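Local structure of class D beta-lactamase (Fusobacterium nucleatum subsp. polymorphum, 4IED) at residues L150-S153 / A154-V158; I141-F144 / W145-G148; I184-K188 / D189-L193; E245-N249 / I250-K254; P170-L173 / E174-E177. The protein is a class D beta-lactamase that probably inactivates penicillins and related antibiotics by hydrolysing the beta-lactam to a substituted beta-amino acid. All blocks are in the same frame, centred on the assembly; numbering follows the deposited sequence.

Interaction 1: L150-S153 / A154-V158; sequences LKIS and AMEQV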
# COMPACT_ATOMS: atom_id res chain seq x y z
N LEU A 150 -6.39 -12.49 4.71
CA LEU A 150 -6.21 -11.11 5.23
C LEU A 150 -7.03 -10.13 4.42
O LEU A 150 -7.10 -10.15 3.18
CB LEU A 150 -4.74 -10.74 5.10
CG LEU A 150 -4.28 -9.36 5.71
CD1 LEU A 150 -4.61 -9.32 7.18
CD2 LEU A 150 -2.79 -9.18 5.50
N LYS A 151 -7.66 -9.20 5.13
CA LYS A 151 -8.44 -8.12 4.48
C LYS A 151 -8.25 -6.85 5.34
O LYS A 151 -8.06 -6.90 6.58
CB LYS A 151 -9.92 -8.43 4.43
CG LYS A 151 -10.33 -9.64 3.57
CD LYS A 151 -11.82 -9.81 3.67
CE LYS A 151 -12.24 -10.95 2.78
NZ LYS A 151 -13.69 -11.13 2.92
N ILE A 152 -8.28 -5.70 4.67
CA ILE A 152 -8.16 -4.36 5.22
C ILE A 152 -8.94 -3.37 4.44
O ILE A 152 -9.12 -3.53 3.21
CB ILE A 152 -6.66 -3.96 5.37
CG1 ILE A 152 -6.50 -2.71 6.22
CG2 ILE A 152 -6.02 -3.81 4.01
CD1 ILE A 152 -5.03 -2.33 6.61
N SER A 153 -9.53 -2.36 5.11
CA SER A 153 -10.30 -1.35 4.42
C SER A 153 -9.50 -0.13 4.03
O SER A 153 -8.42 0.07 4.53
CB SER A 153 -11.52 -0.95 5.26
OG SER A 153 -11.07 -0.15 6.37
N ALA A 154 -10.05 0.67 3.11
CA ALA A 154 -9.37 1.92 2.71
C ALA A 154 -9.19 2.78 3.97
O ALA A 154 -8.16 3.39 4.12
CB ALA A 154 -10.17 2.64 1.58
N MET A 155 -10.21 2.85 4.82
CA MET A 155 -10.13 3.71 6.02
C MET A 155 -9.00 3.18 6.93
O MET A 155 -8.24 3.99 7.51
CB MET A 155 -11.46 3.71 6.81
CG MET A 155 -11.57 4.83 7.78
SD MET A 155 -11.87 6.40 6.98
CE MET A 155 -13.44 6.28 6.37
N GLU A 156 -8.85 1.89 7.10
CA GLU A 156 -7.85 1.30 7.92
C GLU A 156 -6.50 1.58 7.34
O GLU A 156 -5.55 1.84 8.12
CB GLU A 156 -8.16 -0.24 8.02
CG GLU A 156 -9.23 -0.56 9.04
CD GLU A 156 -9.68 -1.97 9.01
OE1 GLU A 156 -9.51 -2.75 8.07
OE2 GLU A 156 -10.38 -2.30 10.06
N GLN A 157 -6.33 1.46 6.03
CA GLN A 157 -5.03 1.75 5.38
C GLN A 157 -4.65 3.21 5.70
O GLN A 157 -3.49 3.49 6.06
CB GLN A 157 -5.09 1.57 3.90
CG GLN A 157 -5.33 0.13 3.43
CD GLN A 157 -4.18 -0.51 2.75
OE1 GLN A 157 -4.38 -1.39 1.77
NE2 GLN A 157 -3.01 -0.21 3.12
N VAL A 158 -5.55 4.16 5.53
CA VAL A 158 -5.28 5.58 5.76
C VAL A 158 -4.83 5.80 7.18
O VAL A 158 -3.91 6.59 7.43
CB VAL A 158 -6.52 6.40 5.36
CG1 VAL A 158 -6.34 7.86 5.86
CG2 VAL A 158 -6.70 6.39 3.87
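Ser-153 and Glu-156 form a capping box at the start of helix 154-165, each side chain bonding to the other residue's backbone N-H. Ser-153 OG takes the amide of Glu-156 (N to OG 3.1 Å). In return, Glu-156 OE1 accepts from Ser-153 N at 3.0 Å, met on its anti side and 29° out of the carboxylate plane. Behind the box the first helical turn closes with a backbone bond from Gln-157 N to Ser-153 O, 2.9 Å long. The hydroxyl of Ser-153 sits between its own N and carbonyl carbon (chi1 73°), which aims OG at the incoming N-H.

Ile-152 adds an apolar contact beside the box. It runs its CG1 branch across Glu-156, CG1 to CB 3.5 Å, and covers the base of that side chain. The carboxylate itself is shared, since OE2 of Glu-156 forms a salt bridge with Arg-52, and this second partner would tend to hold the capping oxygen in place. On the inner side Ala-154 and Val-158 press against strands 29-35 and 221-229, seating the new helix on the sheet. Gln-157 directs its amide oxygen to the hydroxyl of Ser-58, two residues before the carboxylated Lys-60; the same Gln-157 OE1 lies 3.7 Å from the CG2 methyl of Ile-152.

Interaction 2: I141-F144 / W145-G148; sequences IDKF and WLEG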
# COMPACT_ATOMS: atom_id res chain seq x y z
N ILE A 141 1.43 -19.06 4.43
CA ILE A 141 2.35 -17.99 4.93
C ILE A 141 2.82 -17.13 3.79
O ILE A 141 3.16 -15.98 4.10
CB ILE A 141 3.56 -18.57 5.75
CG1 ILE A 141 4.30 -17.46 6.50
CG2 ILE A 141 4.46 -19.37 4.90
CD1 ILE A 141 3.60 -16.72 7.53
N ASP A 142 2.83 -17.58 2.52
CA ASP A 142 3.25 -16.68 1.46
C ASP A 142 2.16 -16.28 0.48
O ASP A 142 2.47 -15.76 -0.63
CB ASP A 142 4.56 -17.12 0.86
CG ASP A 142 4.47 -18.24 -0.11
OD1 ASP A 142 3.37 -18.84 -0.29
OD2 ASP A 142 5.57 -18.66 -0.61
N LYS A 143 0.92 -16.46 0.89
CA LYS A 143 -0.23 -16.09 0.05
C LYS A 143 -1.28 -15.30 0.76
O LYS A 143 -2.26 -14.87 0.14
CB LYS A 143 -0.91 -17.29 -0.61
CG LYS A 143 -0.02 -18.19 -1.39
CD LYS A 143 -0.81 -19.45 -1.80
CE LYS A 143 0.06 -20.52 -2.34
NZ LYS A 143 -0.72 -21.55 -3.00
N PHE A 144 -1.19 -15.14 2.11
CA PHE A 144 -2.34 -14.63 2.87
C PHE A 144 -2.78 -13.25 2.52
O PHE A 144 -3.88 -12.94 2.82
CB PHE A 144 -2.08 -14.75 4.40
CG PHE A 144 -0.92 -13.90 4.89
CD1 PHE A 144 -1.14 -12.60 5.29
CD2 PHE A 144 0.37 -14.41 5.03
CE1 PHE A 144 -0.10 -11.77 5.68
CE2 PHE A 144 1.42 -13.59 5.38
CZ PHE A 144 1.16 -12.29 5.78
N TRP A 145 -1.85 -12.40 2.03
CA TRP A 145 -2.20 -11.05 1.65
C TRP A 145 -2.69 -10.92 0.20
O TRP A 145 -3.10 -9.84 -0.21
CB TRP A 145 -1.02 -10.11 1.82
CG TRP A 145 0.15 -10.45 0.85
CD1 TRP A 145 0.46 -9.84 -0.29
CD2 TRP A 145 1.24 -11.38 1.12
NE1 TRP A 145 1.57 -10.36 -0.84
CE2 TRP A 145 2.11 -11.31 0.00
CE3 TRP A 145 1.57 -12.23 2.18
CZ2 TRP A 145 3.30 -12.06 -0.09
CZ3 TRP A 145 2.71 -12.95 2.11
CH2 TRP A 145 3.60 -12.86 0.96
N LEU A 146 -2.65 -12.00 -0.59
CA LEU A 146 -3.00 -11.96 -2.01
C LEU A 146 -4.23 -12.70 -2.42
O LEU A 146 -4.84 -12.42 -3.49
CB LEU A 146 -1.77 -12.28 -2.89
CG LEU A 146 -1.09 -13.51 -2.64
CD1 LEU A 146 -1.62 -14.61 -3.49
CD2 LEU A 146 0.45 -13.32 -2.96
N GLU A 147 -4.69 -13.60 -1.59
CA GLU A 147 -5.88 -14.43 -1.95
C GLU A 147 -6.81 -14.64 -0.75
O GLU A 147 -7.61 -15.56 -0.73
CB GLU A 147 -5.46 -15.80 -2.51
CG GLU A 147 -4.67 -16.68 -1.53
CD GLU A 147 -4.34 -18.09 -1.93
OE1 GLU A 147 -4.14 -18.23 -3.16
OE2 GLU A 147 -4.22 -18.94 -0.95
N GLY A 148 -6.75 -13.80 0.25
CA GLY A 148 -7.35 -14.14 1.55
C GLY A 148 -6.39 -15.00 2.39
O GLY A 148 -5.49 -15.70 1.85
O HOH W 1 -2.80 -20.32 -4.44
O HOH W 2 -5.49 -11.39 1.26
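Phe-144 and Trp-145, neighbours in the chain, pack as a T-shaped pair: the indole sends its six-membered edge down onto the phenyl face. The ring centroids are 5.0 Å apart and the planes stand at 83°, with Trp-145 CE3 over the middle of the phenyl ring, 3.5 Å from Phe-144 CE2. Both rings leave the backbone with chi1 near +65°, CG lying between N and the carbonyl carbon, and on this turn of backbone those torsions let the indole edge meet the phenyl face. The backbone beneath them is a tight turn, in which Lys-143 O accepts two amides. Glu-147 N lies nearly in line with the carbonyl bond at 3.2 Å, whereas Leu-146 N, at 3.0 Å, comes from well above its plane.

The other side is looser and wet. The CD methylene of Lys-143 lies 3.6 Å from Glu-147 OE2, but the charged ends stay apart and are joined by a water that accepts from Lys-143 NZ and donates to Glu-147 OE1. A second water spans the turn, donating to Phe-144 O at 2.7 Å and accepting from Gly-148 N. Gly-148 itself has a positive phi, 84°, and at its backbone angles a CB would press on the carbonyl oxygen of Glu-147, which calls for glycine.

Trp-145 NE1 hydrogen-bonds to a carbamate oxygen of the carboxylated Lys-60, the modified lysine characteristic of class D enzymes, so this loop borders the active site. Both rings also meet Phe-59, and they lean against helix 108-130, Phe-144 on Met-123 and Trp-145 on Ala-115.

Interaction 3: I184-K188 / D189-L193; sequences ILEKK and DDFIL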
# COMPACT_ATOMS: atom_id res chain seq x y z
N ILE A 184 9.09 6.39 -1.92
CA ILE A 184 9.05 7.65 -2.60
C ILE A 184 8.72 7.40 -4.08
O ILE A 184 9.45 6.67 -4.75
CB ILE A 184 10.36 8.41 -2.46
CG1 ILE A 184 10.57 8.77 -0.97
CG2 ILE A 184 10.26 9.62 -3.35
CD1 ILE A 184 11.93 9.35 -0.67
N LEU A 185 7.70 8.10 -4.55
CA LEU A 185 7.31 8.05 -5.95
C LEU A 185 7.64 9.29 -6.73
O LEU A 185 8.25 9.25 -7.76
CB LEU A 185 5.81 7.77 -6.02
CG LEU A 185 5.28 6.42 -5.45
CD1 LEU A 185 3.75 6.42 -5.51
CD2 LEU A 185 5.94 5.21 -6.11
N GLU A 186 7.33 10.47 -6.15
CA GLU A 186 7.67 11.73 -6.84
C GLU A 186 7.95 12.76 -5.79
O GLU A 186 7.09 13.09 -4.93
CB GLU A 186 6.46 12.23 -7.65
CG GLU A 186 6.71 13.54 -8.36
CD GLU A 186 5.60 14.13 -9.23
OE1 GLU A 186 4.56 13.46 -9.35
OE2 GLU A 186 5.79 15.20 -9.83
N LYS A 187 9.21 13.26 -5.85
CA LYS A 187 9.70 14.32 -4.94
C LYS A 187 9.84 15.57 -5.77
O LYS A 187 10.62 15.63 -6.72
CB LYS A 187 11.07 13.95 -4.36
CG LYS A 187 11.60 14.91 -3.29
CD LYS A 187 12.62 15.93 -3.80
CE LYS A 187 13.21 16.83 -2.71
NZ LYS A 187 12.18 17.69 -2.17
N LYS A 188 9.08 16.60 -5.37
CA LYS A 188 9.16 17.95 -5.95
C LYS A 188 9.37 18.98 -4.84
O LYS A 188 9.34 18.63 -3.64
CB LYS A 188 7.89 18.30 -6.77
CG LYS A 188 7.73 17.44 -8.05
CD LYS A 188 8.85 17.71 -9.08
CE LYS A 188 8.56 17.33 -10.55
NZ LYS A 188 8.26 15.91 -10.61
N ASP A 189 9.59 20.26 -5.19
CA ASP A 189 9.87 21.23 -4.18
C ASP A 189 8.69 21.32 -3.19
O ASP A 189 8.95 21.54 -1.99
CB ASP A 189 10.14 22.62 -4.78
CG ASP A 189 11.44 22.71 -5.57
OD1 ASP A 189 12.28 21.78 -5.48
OD2 ASP A 189 11.70 23.81 -6.11
N ASP A 190 7.49 21.28 -3.69
CA ASP A 190 6.33 21.58 -2.89
C ASP A 190 5.57 20.40 -2.34
O ASP A 190 4.59 20.57 -1.62
CB ASP A 190 5.36 22.45 -3.68
CG ASP A 190 5.99 23.76 -4.16
OD1 ASP A 190 6.64 24.43 -3.36
OD2 ASP A 190 5.76 24.12 -5.34
N PHE A 191 5.98 19.19 -2.71
CA PHE A 191 5.33 18.01 -2.15
C PHE A 191 6.23 16.80 -2.41
O PHE A 191 7.08 16.82 -3.31
CB PHE A 191 3.96 17.75 -2.87
CG PHE A 191 4.09 17.33 -4.27
CD1 PHE A 191 4.10 15.99 -4.60
CD2 PHE A 191 4.07 18.26 -5.29
CE1 PHE A 191 4.26 15.62 -5.92
CE2 PHE A 191 4.27 17.88 -6.63
CZ PHE A 191 4.31 16.56 -6.91
N ILE A 192 6.04 15.75 -1.63
CA ILE A 192 6.64 14.43 -1.91
C ILE A 192 5.51 13.37 -1.72
O ILE A 192 4.83 13.32 -0.69
CB ILE A 192 7.85 14.15 -0.99
CG1 ILE A 192 8.49 12.85 -1.43
CG2 ILE A 192 7.56 14.19 0.44
CD1 ILE A 192 9.82 12.65 -0.78
N LEU A 193 5.33 12.60 -2.79
CA LEU A 193 4.34 11.53 -2.89
C LEU A 193 5.06 10.21 -2.63
O LEU A 193 6.05 9.91 -3.28
CB LEU A 193 3.77 11.52 -4.27
CG LEU A 193 2.91 10.34 -4.69
CD1 LEU A 193 1.65 10.20 -3.84
CD2 LEU A 193 2.59 10.33 -6.19
O HOH W 3 12.57 18.95 -4.97
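Leu-193 N donates almost straight to Glu-186 O, 2.8 Å at 176°, and its own carbonyl takes two amides in return, the signature of a classic beta bulge in this hairpin of strands 184-187 and 192-200. Leu-185 N reaches Leu-193 O at 2.8 Å and Glu-186 N reaches it at 3.2 Å, so two residues of the first strand face one of the second. Nearer the turn Lys-188 N bonds to Phe-191 O at 2.9 Å, closing the loop through Asp-189 and Asp-190.

A salt bridge between residues two apart adds to this: Lys-188 NZ meets Glu-186 OE2 at 2.7 Å, while the other oxygen of Glu-186 pairs with Arg-244. Glu-186 extends fully (chi1 178°), which carries its carboxylate to the rim of the Phe-191 ring. There the two planes stand steeply, 73° apart.

On the opposite face of the hairpin Ile-192 is the apolar centre. Its CD1 touches Ile-184 CD1 at 3.9 Å and also meets CG of Lys-187, its partner in a non-hydrogen-bonded pair. Leu-185 and Leu-193 cross at the bulge. Strand 184-187 is the outermost of the sheet on this side, and Phe-191 and Leu-193 turn onto Ile-215 of strand 208-216. Lys-188 lies beside Phe-191 and points the same way, with its CB over the ring face in a CH-pi contact, 4.1 Å from the Phe-191 centroid.

Interaction 4: E245-N249 / I250-K254; sequences EYFKN and INVIK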
# COMPACT_ATOMS: atom_id res chain seq x y z
N GLU A 245 -5.55 13.37 -9.87
CA GLU A 245 -6.51 14.39 -10.31
C GLU A 245 -7.06 15.10 -9.07
O GLU A 245 -7.21 16.32 -9.05
CB GLU A 245 -7.62 13.76 -11.19
CG GLU A 245 -7.12 13.46 -12.61
CD GLU A 245 -8.13 12.93 -13.62
OE1 GLU A 245 -9.30 13.39 -13.59
OE2 GLU A 245 -7.65 12.11 -14.51
N TYR A 246 -7.38 14.37 -8.00
CA TYR A 246 -7.87 15.00 -6.80
C TYR A 246 -6.79 15.92 -6.21
O TYR A 246 -7.09 17.08 -5.82
CB TYR A 246 -8.25 13.93 -5.73
CG TYR A 246 -8.55 14.52 -4.37
CD1 TYR A 246 -9.77 15.09 -4.15
CD2 TYR A 246 -7.63 14.53 -3.35
CE1 TYR A 246 -10.13 15.73 -2.96
CE2 TYR A 246 -7.94 15.20 -2.14
CZ TYR A 246 -9.18 15.75 -1.95
OH TYR A 246 -9.55 16.36 -0.75
N PHE A 247 -5.55 15.44 -6.09
CA PHE A 247 -4.50 16.29 -5.48
C PHE A 247 -4.10 17.48 -6.35
O PHE A 247 -3.69 18.50 -5.79
CB PHE A 247 -3.34 15.47 -5.01
CG PHE A 247 -3.62 14.69 -3.76
CD1 PHE A 247 -3.78 15.38 -2.53
CD2 PHE A 247 -3.66 13.33 -3.75
CE1 PHE A 247 -4.09 14.75 -1.41
CE2 PHE A 247 -3.97 12.66 -2.55
CZ PHE A 247 -4.13 13.38 -1.40
N LYS A 248 -4.37 17.42 -7.66
CA LYS A 248 -4.15 18.59 -8.52
C LYS A 248 -5.31 19.58 -8.25
O LYS A 248 -5.05 20.83 -8.15
CB LYS A 248 -4.11 18.17 -9.97
CG LYS A 248 -2.72 17.59 -10.36
CD LYS A 248 -2.56 17.12 -11.76
CE LYS A 248 -3.49 15.98 -12.23
NZ LYS A 248 -3.37 15.75 -13.66
N ASN A 249 -6.55 19.11 -8.07
CA ASN A 249 -7.72 19.95 -7.78
C ASN A 249 -7.56 20.80 -6.52
O ASN A 249 -8.00 21.93 -6.46
CB ASN A 249 -8.97 19.07 -7.63
CG ASN A 249 -10.24 19.89 -7.41
OD1 ASN A 249 -10.84 19.88 -6.33
ND2 ASN A 249 -10.67 20.54 -8.42
N ILE A 250 -6.89 20.24 -5.53
CA ILE A 250 -6.67 20.89 -4.29
C ILE A 250 -5.26 21.52 -4.19
O ILE A 250 -4.82 21.97 -3.12
CB ILE A 250 -7.02 20.09 -3.04
CG1 ILE A 250 -6.17 18.85 -2.87
CG2 ILE A 250 -8.47 19.64 -3.01
CD1 ILE A 250 -6.16 18.34 -1.44
N ASN A 251 -4.58 21.60 -5.35
CA ASN A 251 -3.31 22.33 -5.46
C ASN A 251 -2.15 21.82 -4.60
O ASN A 251 -1.25 22.51 -4.36
CB ASN A 251 -3.62 23.80 -5.22
CG ASN A 251 -4.51 24.39 -6.36
OD1 ASN A 251 -3.96 24.55 -7.49
ND2 ASN A 251 -5.85 24.73 -6.13
N VAL A 252 -2.21 20.53 -4.22
CA VAL A 252 -1.15 19.85 -3.55
C VAL A 252 -0.05 19.44 -4.54
O VAL A 252 1.16 19.56 -4.32
CB VAL A 252 -1.73 18.67 -2.71
CG1 VAL A 252 -0.59 17.78 -2.18
CG2 VAL A 252 -2.55 19.22 -1.55
N ILE A 253 -0.50 18.83 -5.67
CA ILE A 253 0.38 18.57 -6.80
C ILE A 253 0.28 19.78 -7.69
O ILE A 253 -0.82 20.22 -8.04
CB ILE A 253 0.06 17.23 -7.52
CG1 ILE A 253 0.29 16.07 -6.61
CG2 ILE A 253 0.96 16.97 -8.70
CD1 ILE A 253 -0.24 14.72 -7.18
N LYS A 254 1.47 20.36 -7.95
CA LYS A 254 1.74 21.80 -8.16
C LYS A 254 3.22 21.97 -8.37
O LYS A 254 4.02 21.15 -7.85
CB LYS A 254 1.30 22.55 -6.89
CG LYS A 254 1.95 23.84 -6.61
CD LYS A 254 1.24 24.52 -5.45
CE LYS A 254 2.08 24.53 -4.19
NZ LYS A 254 1.20 23.98 -3.13
OXT LYS A 254 3.73 22.88 -9.05
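A Schellman motif ends the C-terminal helix 238-249, and the carbonyl of Phe-247 receives the chain as it folds back. Val-252 N returns to Phe-247 O at 3.0 Å, and inside this loop Asn-251 N meets Lys-248 O at 2.9 Å. Asn-251 makes the reversal with a positive phi of 61°. The carbonyl of Phe-247 also takes a second amide, from Ile-253 at 3.2 Å: Val-252 N approaches nearly end-on, whereas Ile-253 N stands well above the carbonyl plane. Two N-H groups therefore grip one oxygen. The last helical bond, Ile-250 N to Tyr-246 O, is 3.2 Å long.

Apolar side chains fill the bend. Ile-250 has chi1 64°, with CG1 between N and the carbonyl carbon, and this swings its CD1 back to Tyr-246 CE2 at 3.7 Å and on to the phenyl of Phe-247. Val-252 lies beside Phe-247, CB to CD1 3.9 Å, while Ile-253 puts its CD1 against the CB of the same phenylalanine. Phe-247 and Val-252 both rest on Ile-215 of strand 208-216, and Tyr-246 reaches Met-18 of helix 16-25, so the helix end is wedged between sheet and N-terminal helix. Past the turn, Lys-254 NZ bonds to Asn-251 O.

The apolar contact between Phe-247 and Val-252, the residue after the positive-phi Asn-251, is the hydrophobic interaction (C3 with C'') that typically accompanies a Schellman motif.

Interaction 5: P170-L173 / E174-E177; sequences PFKL and ENQE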
# COMPACT_ATOMS: atom_id res chain seq x y z
N PRO A 170 4.41 1.64 16.41
CA PRO A 170 5.27 1.08 17.49
C PRO A 170 6.41 0.20 17.01
O PRO A 170 6.47 -1.02 17.31
CB PRO A 170 4.25 0.24 18.30
CG PRO A 170 3.25 -0.22 17.33
CD PRO A 170 3.09 0.94 16.33
N PHE A 171 7.27 0.78 16.21
CA PHE A 171 8.38 0.12 15.45
C PHE A 171 9.56 1.10 15.56
O PHE A 171 9.39 2.32 15.79
CB PHE A 171 8.03 -0.11 14.01
CG PHE A 171 7.04 -1.22 13.83
CD1 PHE A 171 5.66 -1.05 14.04
CD2 PHE A 171 7.46 -2.51 13.46
CE1 PHE A 171 4.79 -2.12 13.94
CE2 PHE A 171 6.58 -3.54 13.35
CZ PHE A 171 5.20 -3.34 13.61
N LYS A 172 10.75 0.59 15.37
CA LYS A 172 11.93 1.43 15.46
C LYS A 172 11.84 2.59 14.50
O LYS A 172 11.44 2.45 13.32
CB LYS A 172 13.26 0.70 15.19
CG LYS A 172 14.40 1.27 16.01
CD LYS A 172 15.69 0.43 15.89
CE LYS A 172 15.42 -1.01 16.32
NZ LYS A 172 15.43 -1.18 17.78
N LEU A 173 12.25 3.79 14.91
CA LEU A 173 12.26 4.92 14.04
C LEU A 173 13.04 4.70 12.72
O LEU A 173 12.56 5.10 11.66
CB LEU A 173 12.86 6.12 14.80
CG LEU A 173 11.96 6.99 15.62
CD1 LEU A 173 10.45 6.80 15.70
CD2 LEU A 173 12.76 7.86 16.65
N GLU A 174 14.15 4.03 12.76
CA GLU A 174 14.97 3.91 11.56
C GLU A 174 14.30 2.91 10.64
O GLU A 174 14.56 3.00 9.51
CB GLU A 174 16.47 3.57 11.78
CG GLU A 174 16.95 3.73 13.15
CD GLU A 174 16.82 2.34 13.71
OE1 GLU A 174 17.53 1.98 14.68
OE2 GLU A 174 16.06 1.68 12.97
N ASN A 175 13.47 2.01 11.13
CA ASN A 175 12.79 1.10 10.25
C ASN A 175 11.62 1.78 9.57
O ASN A 175 11.41 1.61 8.35
CB ASN A 175 12.31 -0.12 11.04
CG ASN A 175 13.49 -0.95 11.57
OD1 ASN A 175 14.53 -0.86 10.96
ND2 ASN A 175 13.33 -1.78 12.61
N GLN A 176 10.87 2.63 10.31
CA GLN A 176 9.84 3.42 9.68
C GLN A 176 10.43 4.34 8.63
O GLN A 176 9.89 4.51 7.54
CB GLN A 176 8.97 4.17 10.70
CG GLN A 176 8.27 3.25 11.65
CD GLN A 176 7.49 3.97 12.72
OE1 GLN A 176 7.98 4.08 13.93
NE2 GLN A 176 6.38 4.49 12.37
N GLU A 177 11.57 4.92 8.94
CA GLU A 177 12.25 5.85 7.98
C GLU A 177 12.58 5.13 6.63
O GLU A 177 12.44 5.68 5.56
CB GLU A 177 13.53 6.47 8.59
CG GLU A 177 13.99 7.74 7.90
CD GLU A 177 12.85 8.84 8.01
OE1 GLU A 177 12.12 8.91 9.06
OE2 GLU A 177 12.84 9.67 7.14
O HOH W 4 11.62 7.72 11.40
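Asn-175 lays its amide against the aliphatic start of Lys-172, ND2 3.6 Å from CB, in the first turn of helix 173-182. That ND2 is spoken for by Glu-69, whose OE1 also accepts from the backbone N of Lys-172, so a single carboxylate oxygen ties the approach to the helix and its first turn together. Asn-175 CG lies beside its own N (chi1 -66°), which turns the amide back toward the residue at the N-cap.

Lys-172 fills that N-cap position, and its side chain brings no oxygen to the turn; the backbone does the work. Its carbonyl receives Gln-176 N nearly in line at 3.1 Å and, weakly, Asn-175 N at 3.0 Å. One residue on, Glu-177 N bonds to Leu-173 O at 2.9 Å. A water joins the same pair on the outside, donating to Leu-173 O at 2.8 Å and to Glu-177 OE1 at 2.7 Å, so that carbonyl holds two donors.

The rest of the lysine is less certain. Lys-172 has two conformers, and in one of them its CD comes implausibly near the carboxylate of Glu-174, so the detail there is doubtful. On the buried side Phe-171 tucks its CB beside Gln-176 and directs its ring away from that residue, where it touches Leu-65 of helix 62-69 and Leu-130 at the end of helix 108-130.

Overall arrangement
The five contacts follow one another along the chain; none nests in or crosses another. Interaction 2 closes the turn in the long loop after helix 108-130, and interaction 1 begins two residues later, starting helix 154-165. They touch, Leu-150 N lying 3.2 Å from Phe-144 O in a probable hydrogen bond. Interaction 5 opens helix 173-182, the next helix, and interaction 3 follows as the edge hairpin of the sheet. Interaction 4 ends the last helix and comes back to that hairpin: Phe-191 CD2 is 3.3 Å from Val-252 O, so the C-terminal tail packs on the sheet edge. Interactions 2 and 4 lie farthest apart, their centres about 34 Å from each other.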